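Local coordinates for Glyco_hydro_cc domain-containing protein (Pseudomonas viridiflava, PDB 6UAV) that probably hydrolyses internal beta-1,3-linkages of glucans, as an endo-beta-1,3-glucanase of glycoside hydrolase family 128, at residues S3-V8 against F221-F226. Residues are numbered along the deposited sequence; the frame is centred on the assembly and turned at random.
Sequences SVKRGV and FRYAWF
The seam that closes the TIM barrel runs between Arg6-Val8, on the first strand, and Tyr223-Trp225, on the eighth, paired in parallel. Tyr223 N gives a hydrogen bond to Lys5 O at 2.9 Å, and Tyr223 O takes a weak one from Gly7 N. Trp225 N reaches Gly7 O at 3.1 Å. At Gly7 the backbones come within 4.2 Å, CA to CA of Ala224, with no side chain on Gly7 between them.

On the side facing helices 200-216 and 248-255, Arg6 and Tyr223 lie alongside each other and point the same way. CG of Tyr223 sits between its own N and carbonyl carbon (chi1 53°), which swings the ring back over the first strand: Lys5 O faces the ring, 3.9 Å from its plane and over its centre, and Lys5 CB comes to 3.4 Å from CE2. Arg6 NE then donates to Tyr223 OH at 2.9 Å, almost in the guanidinium plane, which is turned 28° from the ring. With Leu256 O and Pro257 O taking NH1 and NH2, and Glu215 bound to the Tyr223 hydroxyl, the guanidinium of buried Arg6 is held on three nitrogens, which fixes its rotation and ties the closing strands of this (beta/alpha)8 fold to the residues after helix 248-255.

The type I turn Ser3-Arg6 leads into the first strand, with Ser3 OG accepting from Lys5 N in an ST turn. The extended Arg222 chain crosses Val4 roughly at a right angle; its NE donates to Val4 O at 3.0 Å, with the oxygen near the guanidinium plane, while NH2 salt-bridges Asp51.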
loop_
_atom_site.group_PDB
_atom_site.type_symbol
_atom_site.label_atom_id
_atom_site.label_comp_id
_atom_site.label_asym_id
_atom_site.label_seq_id
_atom_site.Cartn_x
_atom_site.Cartn_y
_atom_site.Cartn_z
ATOM N N SER A 3 -0.209 11.413 -12.238
ATOM C CA SER A 3 0.647 11.427 -11.033
ATOM C C SER A 3 1.446 10.136 -10.935
ATOM O O SER A 3 0.825 9.058 -10.894
ATOM C CB SER A 3 -0.172 11.514 -9.793
ATOM O OG SER A 3 0.734 11.538 -8.702
ATOM N N VAL A 4 2.755 10.161 -10.714
ATOM C CA VAL A 4 3.507 8.899 -10.402
ATOM C C VAL A 4 3.010 8.335 -9.071
ATOM O O VAL A 4 3.202 7.153 -8.842
ATOM C CB VAL A 4 5.033 9.104 -10.357
ATOM C CG1 VAL A 4 5.412 10.154 -9.325
ATOM C CG2 VAL A 4 5.808 7.784 -10.113
ATOM N N LYS A 5 2.403 9.155 -8.192
ATOM C CA LYS A 5 2.037 8.644 -6.831
ATOM C C LYS A 5 0.776 7.781 -6.891
ATOM O O LYS A 5 0.540 7.008 -5.973
ATOM C CB LYS A 5 1.729 9.813 -5.894
ATOM C CG LYS A 5 2.820 10.860 -5.804
ATOM C CD LYS A 5 2.795 11.551 -4.433
ATOM C CE LYS A 5 3.737 12.752 -4.366
ATOM N NZ LYS A 5 3.935 13.194 -2.948
ATOM N N ARG A 6 -0.096 8.018 -7.876
ATOM C CA ARG A 6 -1.512 7.613 -7.759
ATOM C C ARG A 6 -1.714 6.133 -8.070
ATOM O O ARG A 6 -1.552 5.730 -9.183
ATOM C CB ARG A 6 -2.391 8.542 -8.609
ATOM C CG ARG A 6 -3.860 8.290 -8.343
ATOM C CD ARG A 6 -4.743 9.474 -8.704
ATOM N NE ARG A 6 -4.236 10.730 -8.176
ATOM C CZ ARG A 6 -4.481 11.945 -8.673
ATOM N NH1 ARG A 6 -5.343 12.150 -9.657
ATOM N NH2 ARG A 6 -3.862 12.966 -8.127
ATOM N N GLY A 7 -2.173 5.353 -7.095
ATOM C CA GLY A 7 -2.392 3.925 -7.285
ATOM C C GLY A 7 -3.721 3.469 -6.745
ATOM O O GLY A 7 -4.502 4.249 -6.167
ATOM N N VAL A 8 -3.933 2.176 -6.900
ATOM C CA VAL A 8 -5.136 1.495 -6.370
ATOM C C VAL A 8 -4.676 0.223 -5.675
ATOM O O VAL A 8 -3.875 -0.499 -6.243
ATOM C CB VAL A 8 -6.161 1.256 -7.507
ATOM C CG1 VAL A 8 -7.436 0.645 -6.941
ATOM C CG2 VAL A 8 -6.477 2.575 -8.220
ATOM N N PHE A 221 5.868 8.932 -1.435
ATOM C CA PHE A 221 6.255 8.599 -2.821
ATOM C C PHE A 221 5.066 8.054 -3.602
ATOM O O PHE A 221 4.975 8.362 -4.759
ATOM C CB PHE A 221 7.374 7.546 -2.819
ATOM C CG PHE A 221 7.872 7.166 -4.190
ATOM C CD1 PHE A 221 8.739 8.003 -4.882
ATOM C CD2 PHE A 221 7.438 6.003 -4.826
ATOM C CE1 PHE A 221 9.182 7.663 -6.163
ATOM C CE2 PHE A 221 7.916 5.654 -6.085
ATOM C CZ PHE A 221 8.773 6.493 -6.759
ATOM N N ARG A 222 4.189 7.276 -2.970
ATOM C CA ARG A 222 3.074 6.630 -3.668
ATOM C C ARG A 222 1.957 6.404 -2.649
ATOM O O ARG A 222 2.218 6.367 -1.397
ATOM C CB ARG A 222 3.486 5.312 -4.335
ATOM C CG ARG A 222 4.076 5.481 -5.732
ATOM C CD ARG A 222 4.361 4.238 -6.550
ATOM N NE ARG A 222 4.419 4.543 -7.984
ATOM C CZ ARG A 222 4.606 3.635 -8.941
ATOM N NH1 ARG A 222 4.826 2.365 -8.619
ATOM N NH2 ARG A 222 4.533 4.002 -10.208
ATOM N N TYR A 223 0.749 6.377 -3.158
ATOM C CA TYR A 223 -0.425 6.024 -2.349
ATOM C C TYR A 223 -1.352 5.162 -3.192
ATOM O O TYR A 223 -1.317 5.220 -4.395
ATOM C CB TYR A 223 -1.145 7.268 -1.799
ATOM C CG TYR A 223 -1.523 8.305 -2.823
ATOM C CD1 TYR A 223 -2.652 8.155 -3.607
ATOM C CD2 TYR A 223 -0.728 9.396 -3.064
ATOM C CE1 TYR A 223 -3.058 9.111 -4.514
ATOM C CE2 TYR A 223 -1.070 10.324 -4.032
ATOM C CZ TYR A 223 -2.204 10.154 -4.802
ATOM O OH TYR A 223 -2.580 11.021 -5.785
ATOM N N ALA A 224 -2.223 4.448 -2.497
ATOM C CA ALA A 224 -3.179 3.583 -3.164
ATOM C C ALA A 224 -4.501 3.619 -2.432
ATOM O O ALA A 224 -4.571 3.279 -1.243
ATOM C CB ALA A 224 -2.632 2.200 -3.206
ATOM N N TRP A 225 -5.516 3.982 -3.199
ATOM C CA TRP A 225 -6.895 4.038 -2.683
ATOM C C TRP A 225 -7.443 2.627 -2.479
ATOM O O TRP A 225 -7.314 1.749 -3.393
ATOM C CB TRP A 225 -7.783 4.875 -3.616
ATOM C CG TRP A 225 -9.186 5.035 -3.126
ATOM C CD1 TRP A 225 -10.267 4.246 -3.383
ATOM C CD2 TRP A 225 -9.631 6.040 -2.211
ATOM N NE1 TRP A 225 -11.371 4.706 -2.714
ATOM C CE2 TRP A 225 -11.009 5.832 -1.999
ATOM C CE3 TRP A 225 -9.002 7.131 -1.618
ATOM C CZ2 TRP A 225 -11.738 6.611 -1.101
ATOM C CZ3 TRP A 225 -9.747 7.958 -0.803
ATOM C CH2 TRP A 225 -11.086 7.684 -0.531
ATOM N N PHE A 226 -8.191 2.449 -1.403
ATOM C CA PHE A 226 -8.958 1.211 -1.148
ATOM C C PHE A 226 -10.433 1.512 -1.457
ATOM O O PHE A 226 -11.030 2.292 -0.719
ATOM C CB PHE A 226 -8.767 0.723 0.283
ATOM C CG PHE A 226 -9.305 -0.656 0.470
ATOM C CD1 PHE A 226 -10.641 -0.822 0.744
ATOM C CD2 PHE A 226 -8.538 -1.780 0.214
ATOM C CE1 PHE A 226 -11.192 -2.075 0.856
ATOM C CE2 PHE A 226 -9.068 -3.048 0.333
ATOM C CZ PHE A 226 -10.394 -3.177 0.672
#